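Local coordinates for envelope glycoprotein (Bourbon virus, PDB 5ZKX) that probably drives fusion of viral and host membranes during entry, refolding to a postfusion trimer like related gp64-type class III fusion proteins, at residues A[44-49]-A[144-149]; A[99-104]-A[129-134]; A[148-153]-A[419-424]. One frame throughout, in Å; residues are numbered along the deposited sequence.

Interaction 1 (A[44-49]-A[144-149])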
loop_
_atom_site.group_PDB
_atom_site.type_symbol
_atom_site.label_atom_id
_atom_site.label_comp_id
_atom_site.label_asym_id
_atom_site.label_seq_id
_atom_site.Cartn_x
_atom_site.Cartn_y
_atom_site.Cartn_z
ATOM N N PHE A 44 25.568 7.940 -6.118
ATOM C CA PHE A 44 24.955 8.288 -7.392
ATOM C C PHE A 44 24.947 9.800 -7.542
ATOM O O PHE A 44 24.474 10.513 -6.650
ATOM C CB PHE A 44 23.528 7.740 -7.471
ATOM C CG PHE A 44 22.990 7.637 -8.865
ATOM C CD1 PHE A 44 23.763 7.120 -9.886
ATOM C CD2 PHE A 44 21.696 8.036 -9.151
ATOM C CE1 PHE A 44 23.264 7.016 -11.165
ATOM C CE2 PHE A 44 21.193 7.932 -10.431
ATOM C CZ PHE A 44 21.978 7.421 -11.438
ATOM N N ILE A 45 25.470 10.285 -8.665
ATOM C CA ILE A 45 25.495 11.709 -8.974
ATOM C C ILE A 45 24.724 11.933 -10.264
ATOM O O ILE A 45 24.944 11.229 -11.258
ATOM C CB ILE A 45 26.932 12.247 -9.095
ATOM C CG1 ILE A 45 27.777 11.791 -7.903
ATOM C CG2 ILE A 45 26.921 13.766 -9.173
ATOM C CD1 ILE A 45 29.155 12.415 -7.862
ATOM N N ILE A 46 23.812 12.899 -10.243
ATOM C CA ILE A 46 23.026 13.276 -11.409
ATOM C C ILE A 46 23.266 14.752 -11.677
ATOM O O ILE A 46 23.138 15.580 -10.767
ATOM C CB ILE A 46 21.524 12.998 -11.212
ATOM C CG1 ILE A 46 21.298 11.549 -10.786
ATOM C CG2 ILE A 46 20.758 13.293 -12.492
ATOM C CD1 ILE A 46 19.838 11.182 -10.675
ATOM N N GLY A 47 23.619 15.073 -12.909
ATOM C CA GLY A 47 23.827 16.454 -13.306
ATOM C C GLY A 47 23.203 16.729 -14.651
ATOM O O GLY A 47 23.316 15.929 -15.579
ATOM N N TYR A 48 22.528 17.868 -14.750
ATOM C CA TYR A 48 21.958 18.303 -16.013
ATOM C C TYR A 48 22.486 19.685 -16.368
ATOM O O TYR A 48 22.912 20.453 -15.502
ATOM C CB TYR A 48 20.423 18.308 -15.973
ATOM C CG TYR A 48 19.795 19.349 -15.078
ATOM C CD1 TYR A 48 19.461 20.605 -15.566
ATOM C CD2 TYR A 48 19.504 19.066 -13.752
ATOM C CE1 TYR A 48 18.876 21.553 -14.755
ATOM C CE2 TYR A 48 18.915 20.009 -12.932
ATOM C CZ TYR A 48 18.603 21.250 -13.439
ATOM O OH TYR A 48 18.016 22.194 -12.631
ATOM N N ARG A 49 22.465 19.981 -17.663
ATOM C CA ARG A 49 22.876 21.282 -18.163
ATOM C C ARG A 49 22.304 21.471 -19.557
ATOM O O ARG A 49 22.304 20.539 -20.365
ATOM C CB ARG A 49 24.401 21.427 -18.196
ATOM C CG ARG A 49 24.877 22.716 -18.847
ATOM C CD ARG A 49 26.377 22.882 -18.724
ATOM N NE ARG A 49 27.109 21.786 -19.348
ATOM C CZ ARG A 49 28.389 21.524 -19.107
ATOM N NH1 ARG A 49 29.067 22.281 -18.256
ATOM N NH2 ARG A 49 28.989 20.507 -19.712
ATOM N N GLY A 144 22.087 21.755 -12.861
ATOM C CA GLY A 144 21.797 21.244 -11.536
ATOM C C GLY A 144 22.590 19.985 -11.284
ATOM O O GLY A 144 23.073 19.336 -12.217
ATOM N N VAL A 145 22.724 19.646 -10.001
ATOM C CA VAL A 145 23.483 18.475 -9.581
ATOM C C VAL A 145 22.909 17.977 -8.261
ATOM O O VAL A 145 22.326 18.745 -7.488
ATOM C CB VAL A 145 24.994 18.792 -9.461
ATOM C CG1 VAL A 145 25.277 19.626 -8.218
ATOM C CG2 VAL A 145 25.825 17.511 -9.467
ATOM N N THR A 146 23.057 16.675 -8.012
ATOM C CA THR A 146 22.631 16.095 -6.747
ATOM C C THR A 146 23.438 14.837 -6.454
ATOM O O THR A 146 23.834 14.104 -7.366
ATOM C CB THR A 146 21.125 15.786 -6.739
ATOM O OG1 THR A 146 20.685 15.595 -5.390
ATOM C CG2 THR A 146 20.805 14.538 -7.554
ATOM N N ASN A 147 23.698 14.615 -5.165
ATOM C CA ASN A 147 24.341 13.408 -4.658
ATOM C C ASN A 147 23.308 12.608 -3.876
ATOM O O ASN A 147 22.829 13.069 -2.834
ATOM C CB ASN A 147 25.526 13.746 -3.751
ATOM C CG ASN A 147 26.704 14.319 -4.508
ATOM O OD1 ASN A 147 27.386 13.609 -5.248
ATOM N ND2 ASN A 147 26.963 15.607 -4.310
ATOM N N THR A 148 22.968 11.418 -4.368
ATOM C CA THR A 148 21.969 10.572 -3.727
ATOM C C THR A 148 22.502 9.150 -3.598
ATOM O O THR A 148 23.609 8.827 -4.037
ATOM C CB THR A 148 20.641 10.565 -4.501
ATOM O OG1 THR A 148 20.818 9.909 -5.763
ATOM C CG2 THR A 148 20.134 11.980 -4.731
ATOM N N HIS A 149 21.688 8.298 -2.983
ATOM C CA HIS A 149 21.969 6.877 -2.846
ATOM C C HIS A 149 21.097 6.115 -3.832
ATOM O O HIS A 149 19.878 6.317 -3.873
ATOM C CB HIS A 149 21.703 6.414 -1.411
ATOM C CG HIS A 149 21.446 4.944 -1.276
ATOM N ND1 HIS A 149 22.455 4.030 -1.065
ATOM C CD2 HIS A 149 20.295 4.233 -1.304
ATOM C CE1 HIS A 149 21.937 2.818 -0.979
ATOM N NE2 HIS A 149 20.628 2.913 -1.120
#

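Interaction 2 (A[99-104]-A[129-134])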
loop_
_atom_site.group_PDB
_atom_site.type_symbol
_atom_site.label_atom_id
_atom_site.label_comp_id
_atom_site.label_asym_id
_atom_site.label_seq_id
_atom_site.Cartn_x
_atom_site.Cartn_y
_atom_site.Cartn_z
ATOM N N ASP A 99 20.705 40.728 -24.950
ATOM C CA ASP A 99 20.692 41.914 -25.807
ATOM C C ASP A 99 22.079 42.218 -26.364
ATOM O O ASP A 99 22.503 43.373 -26.429
ATOM C CB ASP A 99 20.128 43.130 -25.066
ATOM C CG ASP A 99 19.582 44.181 -26.011
ATOM O OD1 ASP A 99 18.929 45.132 -25.534
ATOM O OD2 ASP A 99 19.800 44.053 -27.234
ATOM N N ALA A 100 22.799 41.175 -26.762
ATOM C CA ALA A 100 24.080 41.335 -27.439
ATOM C C ALA A 100 23.809 41.430 -28.934
ATOM O O ALA A 100 23.411 40.443 -29.564
ATOM C CB ALA A 100 25.017 40.175 -27.121
ATOM N N TRP A 101 24.023 42.611 -29.506
ATOM C CA TRP A 101 23.748 42.807 -30.917
ATOM C C TRP A 101 25.048 43.126 -31.660
ATOM O O TRP A 101 26.147 42.975 -31.107
ATOM C CB TRP A 101 22.637 43.845 -31.127
ATOM C CG TRP A 101 22.792 45.176 -30.470
ATOM C CD1 TRP A 101 22.666 45.461 -29.141
ATOM C CD2 TRP A 101 23.045 46.423 -31.126
ATOM N NE1 TRP A 101 22.847 46.808 -28.927
ATOM C CE2 TRP A 101 23.080 47.420 -30.132
ATOM C CE3 TRP A 101 23.256 46.790 -32.459
ATOM C CZ2 TRP A 101 23.322 48.759 -30.428
ATOM C CZ3 TRP A 101 23.494 48.117 -32.750
ATOM C CH2 TRP A 101 23.525 49.086 -31.740
ATOM N N SER A 102 24.916 43.613 -32.895
ATOM C CA SER A 102 25.707 43.195 -34.050
ATOM C C SER A 102 27.108 42.690 -33.740
ATOM O O SER A 102 27.444 41.555 -34.094
ATOM C CB SER A 102 25.826 44.363 -35.027
ATOM O OG SER A 102 26.448 45.483 -34.411
ATOM N N GLY A 103 27.929 43.499 -33.073
ATOM C CA GLY A 103 29.275 43.050 -32.761
ATOM C C GLY A 103 29.284 41.959 -31.705
ATOM O O GLY A 103 29.857 40.883 -31.902
ATOM N N ASP A 104 28.650 42.222 -30.564
ATOM C CA ASP A 104 28.614 41.238 -29.493
ATOM C C ASP A 104 27.706 40.058 -29.806
ATOM O O ASP A 104 27.746 39.071 -29.073
ATOM C CB ASP A 104 28.176 41.913 -28.196
ATOM C CG ASP A 104 28.911 43.215 -27.949
ATOM O OD1 ASP A 104 28.242 44.218 -27.619
ATOM O OD2 ASP A 104 30.153 43.236 -28.089
ATOM N N ASN A 129 14.561 41.080 -31.325
ATOM C CA ASN A 129 15.070 41.282 -32.680
ATOM C C ASN A 129 14.850 42.732 -33.111
ATOM O O ASN A 129 14.335 43.015 -34.194
ATOM C CB ASN A 129 14.403 40.305 -33.645
ATOM C CG ASN A 129 15.121 40.214 -34.970
ATOM O OD1 ASN A 129 16.336 40.388 -35.045
ATOM N ND2 ASN A 129 14.372 39.938 -36.027
ATOM N N ASN A 130 15.237 43.676 -32.252
ATOM C CA ASN A 130 14.893 45.083 -32.424
ATOM C C ASN A 130 16.091 45.946 -32.819
ATOM O O ASN A 130 16.127 47.140 -32.510
ATOM C CB ASN A 130 14.262 45.626 -31.144
ATOM C CG ASN A 130 15.219 45.591 -29.972
ATOM O OD1 ASN A 130 16.009 44.658 -29.833
ATOM N ND2 ASN A 130 15.160 46.610 -29.125
ATOM N N HIS A 131 17.077 45.368 -33.498
ATOM C CA HIS A 131 18.243 46.112 -33.967
ATOM C C HIS A 131 18.314 45.945 -35.480
ATOM O O HIS A 131 18.741 44.898 -35.978
ATOM C CB HIS A 131 19.515 45.636 -33.276
ATOM C CG HIS A 131 19.532 45.908 -31.804
ATOM N ND1 HIS A 131 19.693 47.175 -31.285
ATOM C CD2 HIS A 131 19.388 45.082 -30.742
ATOM C CE1 HIS A 131 19.656 47.116 -29.966
ATOM N NE2 HIS A 131 19.471 45.857 -29.611
ATOM N N PHE A 132 17.894 46.979 -36.206
ATOM C CA PHE A 132 17.733 46.861 -37.647
ATOM C C PHE A 132 19.081 46.738 -38.346
ATOM O O PHE A 132 20.068 47.362 -37.944
ATOM C CB PHE A 132 16.967 48.059 -38.199
ATOM C CG PHE A 132 16.618 47.923 -39.647
ATOM C CD1 PHE A 132 15.563 47.122 -40.042
ATOM C CD2 PHE A 132 17.360 48.574 -40.616
ATOM C CE1 PHE A 132 15.243 46.985 -41.375
ATOM C CE2 PHE A 132 17.044 48.443 -41.950
ATOM C CZ PHE A 132 15.984 47.644 -42.331
ATOM N N ALA A 133 19.106 45.929 -39.407
ATOM C CA ALA A 133 20.309 45.611 -40.175
ATOM C C ALA A 133 21.367 44.917 -39.329
ATOM O O ALA A 133 22.545 44.897 -39.698
ATOM C CB ALA A 133 20.902 46.859 -40.839
ATOM N N HIS A 134 20.966 44.321 -38.208
ATOM C CA HIS A 134 21.911 43.757 -37.257
ATOM C C HIS A 134 21.375 42.450 -36.691
ATOM O O HIS A 134 20.170 42.184 -36.710
ATOM C CB HIS A 134 22.194 44.736 -36.117
ATOM C CG HIS A 134 23.097 45.862 -36.504
ATOM N ND1 HIS A 134 23.948 45.792 -37.586
ATOM C CD2 HIS A 134 23.281 47.086 -35.958
ATOM C CE1 HIS A 134 24.621 46.924 -37.686
ATOM N NE2 HIS A 134 24.234 47.726 -36.712
#

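Interaction 3 (A[148-153]-A[419-424])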
loop_
_atom_site.group_PDB
_atom_site.type_symbol
_atom_site.label_atom_id
_atom_site.label_comp_id
_atom_site.label_asym_id
_atom_site.label_seq_id
_atom_site.Cartn_x
_atom_site.Cartn_y
_atom_site.Cartn_z
ATOM N N THR A 148 22.968 11.418 -4.368
ATOM C CA THR A 148 21.969 10.572 -3.727
ATOM C C THR A 148 22.502 9.150 -3.598
ATOM O O THR A 148 23.609 8.827 -4.037
ATOM C CB THR A 148 20.641 10.565 -4.501
ATOM O OG1 THR A 148 20.818 9.909 -5.763
ATOM C CG2 THR A 148 20.134 11.980 -4.731
ATOM N N HIS A 149 21.688 8.298 -2.983
ATOM C CA HIS A 149 21.969 6.877 -2.846
ATOM C C HIS A 149 21.097 6.115 -3.832
ATOM O O HIS A 149 19.878 6.317 -3.873
ATOM C CB HIS A 149 21.703 6.414 -1.411
ATOM C CG HIS A 149 21.446 4.944 -1.276
ATOM N ND1 HIS A 149 22.455 4.030 -1.065
ATOM C CD2 HIS A 149 20.295 4.233 -1.304
ATOM C CE1 HIS A 149 21.937 2.818 -0.979
ATOM N NE2 HIS A 149 20.628 2.913 -1.120
ATOM N N LEU A 150 21.716 5.257 -4.634
ATOM C CA LEU A 150 21.001 4.473 -5.632
ATOM C C LEU A 150 20.913 3.020 -5.183
ATOM O O LEU A 150 21.922 2.421 -4.798
ATOM C CB LEU A 150 21.679 4.558 -7.002
ATOM C CG LEU A 150 20.950 3.778 -8.103
ATOM C CD1 LEU A 150 19.555 4.342 -8.325
ATOM C CD2 LEU A 150 21.747 3.766 -9.398
ATOM N N GLU A 151 19.706 2.460 -5.239
ATOM C CA GLU A 151 19.460 1.067 -4.888
ATOM C C GLU A 151 19.464 0.249 -6.175
ATOM O O GLU A 151 18.584 0.413 -7.025
ATOM C CB GLU A 151 18.139 0.916 -4.137
ATOM C CG GLU A 151 18.116 -0.225 -3.130
ATOM C CD GLU A 151 18.913 0.088 -1.880
ATOM O OE1 GLU A 151 18.427 0.873 -1.040
ATOM O OE2 GLU A 151 20.030 -0.450 -1.740
ATOM N N VAL A 152 20.456 -0.619 -6.318
ATOM C CA VAL A 152 20.614 -1.449 -7.505
ATOM C C VAL A 152 19.870 -2.760 -7.291
ATOM O O VAL A 152 19.883 -3.326 -6.191
ATOM C CB VAL A 152 22.109 -1.677 -7.805
ATOM C CG1 VAL A 152 22.323 -2.938 -8.628
ATOM C CG2 VAL A 152 22.681 -0.471 -8.528
ATOM N N ARG A 153 19.202 -3.235 -8.340
ATOM C CA ARG A 153 18.378 -4.433 -8.279
ATOM C C ARG A 153 19.019 -5.562 -9.082
ATOM O O ARG A 153 20.027 -5.381 -9.770
ATOM C CB ARG A 153 16.961 -4.149 -8.792
ATOM C CG ARG A 153 15.999 -3.586 -7.745
ATOM C CD ARG A 153 16.467 -2.249 -7.224
ATOM N NE ARG A 153 15.365 -1.345 -6.918
ATOM C CZ ARG A 153 14.843 -1.188 -5.709
ATOM N NH1 ARG A 153 15.319 -1.881 -4.683
ATOM N NH2 ARG A 153 13.846 -0.335 -5.523
ATOM N N SER A 419 9.758 6.004 -8.894
ATOM C CA SER A 419 9.665 7.429 -9.197
ATOM C C SER A 419 9.872 8.288 -7.956
ATOM O O SER A 419 10.302 9.441 -8.063
ATOM C CB SER A 419 8.315 7.741 -9.845
ATOM O OG SER A 419 7.247 7.136 -9.138
ATOM N N ASP A 420 9.591 7.746 -6.772
ATOM C CA ASP A 420 9.775 8.490 -5.533
ATOM C C ASP A 420 11.225 8.540 -5.076
ATOM O O ASP A 420 11.517 9.223 -4.092
ATOM C CB ASP A 420 8.921 7.884 -4.420
ATOM C CG ASP A 420 7.472 8.307 -4.500
ATOM O OD1 ASP A 420 7.181 9.352 -5.119
ATOM O OD2 ASP A 420 6.622 7.592 -3.935
ATOM N N GLU A 421 12.130 7.834 -5.747
ATOM C CA GLU A 421 13.529 7.852 -5.348
ATOM C C GLU A 421 14.124 9.239 -5.548
ATOM O O GLU A 421 13.701 9.999 -6.421
ATOM C CB GLU A 421 14.322 6.813 -6.134
ATOM C CG GLU A 421 13.931 5.385 -5.799
ATOM C CD GLU A 421 14.627 4.364 -6.671
ATOM O OE1 GLU A 421 15.635 4.715 -7.317
ATOM O OE2 GLU A 421 14.164 3.207 -6.711
ATOM N N ASP A 422 15.114 9.567 -4.715
ATOM C CA ASP A 422 15.647 10.926 -4.686
ATOM C C ASP A 422 16.211 11.341 -6.040
ATOM O O ASP A 422 16.015 12.480 -6.477
ATOM C CB ASP A 422 16.720 11.041 -3.605
ATOM C CG ASP A 422 16.139 11.339 -2.242
ATOM O OD1 ASP A 422 14.898 11.432 -2.132
ATOM O OD2 ASP A 422 16.923 11.486 -1.281
ATOM N N GLY A 423 16.916 10.434 -6.714
ATOM C CA GLY A 423 17.501 10.783 -7.999
ATOM C C GLY A 423 16.451 11.028 -9.064
ATOM O O GLY A 423 16.508 12.022 -9.793
ATOM N N TRP A 424 15.473 10.127 -9.167
ATOM C CA TRP A 424 14.419 10.286 -10.159
ATOM C C TRP A 424 13.449 11.396 -9.796
ATOM O O TRP A 424 12.779 11.933 -10.683
ATOM C CB TRP A 424 13.675 8.966 -10.346
ATOM C CG TRP A 424 14.595 7.819 -10.643
ATOM C CD1 TRP A 424 14.629 6.610 -10.010
ATOM C CD2 TRP A 424 15.622 7.775 -11.645
ATOM N NE1 TRP A 424 15.607 5.815 -10.558
ATOM C CE2 TRP A 424 16.230 6.508 -11.563
ATOM C CE3 TRP A 424 16.082 8.682 -12.606
ATOM C CZ2 TRP A 424 17.274 6.128 -12.401
ATOM C CZ3 TRP A 424 17.118 8.300 -13.438
ATOM C CH2 TRP A 424 17.701 7.034 -13.330
HETATM O O HOH W 1 18.405 7.810 -5.635
HETATM O O HOH W 2 17.724 4.394 -4.859
HETATM O O HOH W 3 19.847 10.127 -1.128
HETATM O O HOH W 4 15.596 1.341 -7.738
#

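Interaction 1 (A[44-49]-A[144-149])
The ring of Y48 lies flat against the backbone of G144, whose N sits over the ring centre, 3.5 Å above its plane. G144 CA adds a CH-pi contact to the same face, 3.9 Å from the ring centroid, and the ring of F188 also meets Y48. A chi1 of 69° folds the Y48 ring back across the neighbouring strand. F44, with chi1 at -160°, turns its ring off the partner strand toward Y190 and Y192 of strand 188-192, while T148 OG1 stands near the ring plane at the edge, 4.0 Å from F44 CD2. A regular ladder of paired N-H···O bonds joins F44 to T148, I46 to T146 and Y48 to G144. On the other face of the sheet, I45 CG2 meets V145 CG2 at 3.9 Å. I45 CG1 also comes within 3.2 Å of N147 OD1, while N147 ND2 is bonded to G86 O. This end of the antiparallel pair 44-58/134-148 has helix 79-88 on one face, with L82 on I45 and V145, and helix 422-437 on the other, touching I46, Y48, T146 and T148; strand 188-192 continues the sheet beyond 44-58, consistent with the elongated beta-rich fusion domain of class III fusion proteins.

Interaction 2 (A[99-104]-A[129-134])
H131 and W101 are pressed face to face: the imidazole lies over the five-membered ring of the indole with centroids 3.4 Å apart and planes only 5° from parallel. H131 chi1 of -65° turns CG anti to the carbonyl carbon and sends the imidazole across to the strand at 100-101. This is the tight part of the contact. The stack leaves the imidazole edge available, and H131 NE2 uses it to donate a hydrogen bond to D99 OD2 at 3.0 Å. The carboxylate receives it through its syn lone pair, close to the ring plane of H131, with an N-H···O angle of 150°. A second, weak bond from N128 ND2 reaches the same oxygen, and N130 CG lies beyond the opposite face of the imidazole, offset toward its rim. The stack sets the tilt of the imidazole, and the bond to D99 probably fixes its rotation within that plane.

Toward the six-membered ring of W101, a residue exposed overall, the overlap is lost, though single atoms still come as close. The rim of that ring meets the H134 ring without either covering the other, CZ3 of W101 being 3.4 Å from CD2 of H134. S102 sets its CB over one face of the H134 ring, 3.6 Å from the centroid, in a CH-pi contact; F132 O lies over the other, offset toward the rim. The F132 side chain packs on L62 of the second subunit, and N130 ND2 bonds to G64 O there, so the cluster adjoins the trimer interface.

The histidine-carboxylate bond beneath a tryptophan would probably be strengthened if H131 became protonated, gaining both ionic and cation-pi character, which could matter in a protein whose gp64 relatives are triggered by low pH, though nothing here shows H131 to be a pH sensor.

Interaction 3 (A[148-153]-A[419-424])
T148 CG2 rests on the CB of D422 at 3.7 Å, an apolar touch at a helix start. Farther along, L150 CD1 comes to 4.1 Å from E421 OE1. The other carboxylate oxygen, OE2 of E421, faces R153 NH2 across 3.7 Å, a long salt bridge with guanidinium and carboxylate planes 70° apart. E421 occupies the N-cap position of helix 422-437, and its chain, extended beyond CG (chi2 175°), carries the carboxylate toward L150 and R153. Water completes the junction between this helix start and the segment linking strands 134-148 and 153-155. One water accepts from G423 N (3.2 Å), donates to H149 O (2.7 Å) and bonds to T148 OG1; a second joins H149 O, E151 N and, weakly, E421 OE1. Another donates to E421 OE2 at 2.6 Å and to E151 O and accepts a weak bond from R153 NE, linking the charged groups. A fourth bridges H149 N and D422 OD2. Farther out, H149 NE2 donates a nearly straight bond to E151 OE1 (3.0 Å); OE1 lies in the imidazole plane, but NE2 sits 58° out of the carboxylate plane. H149 ND1 bonds to G41 O, L150 N to N43 OD1, T425 OG1 to E421 O, and E415 offers R153 a weak, long ion pair.

In the fold
From the N terminus, strand 44-58 runs to the distal end of the sheet, strand 67-74 comes back to helix 79-88, and the chain goes out a second time to 99-104. There interaction 2 closes a short excursion, bringing 129-134 back to 99-104. The chain then returns along strand 134-148, and interaction 1 closes a larger loop that encloses interaction 2; the two contacts belong to the same sheet, yet their centres are 37 Å apart. Interaction 3 begins where interaction 1 ends, sharing T148 and H149, and closes only after 265 further residues, including the long helix 284-329. It joins the proximal end of the sheet to helix 422-437, with I46 packing directly against G423.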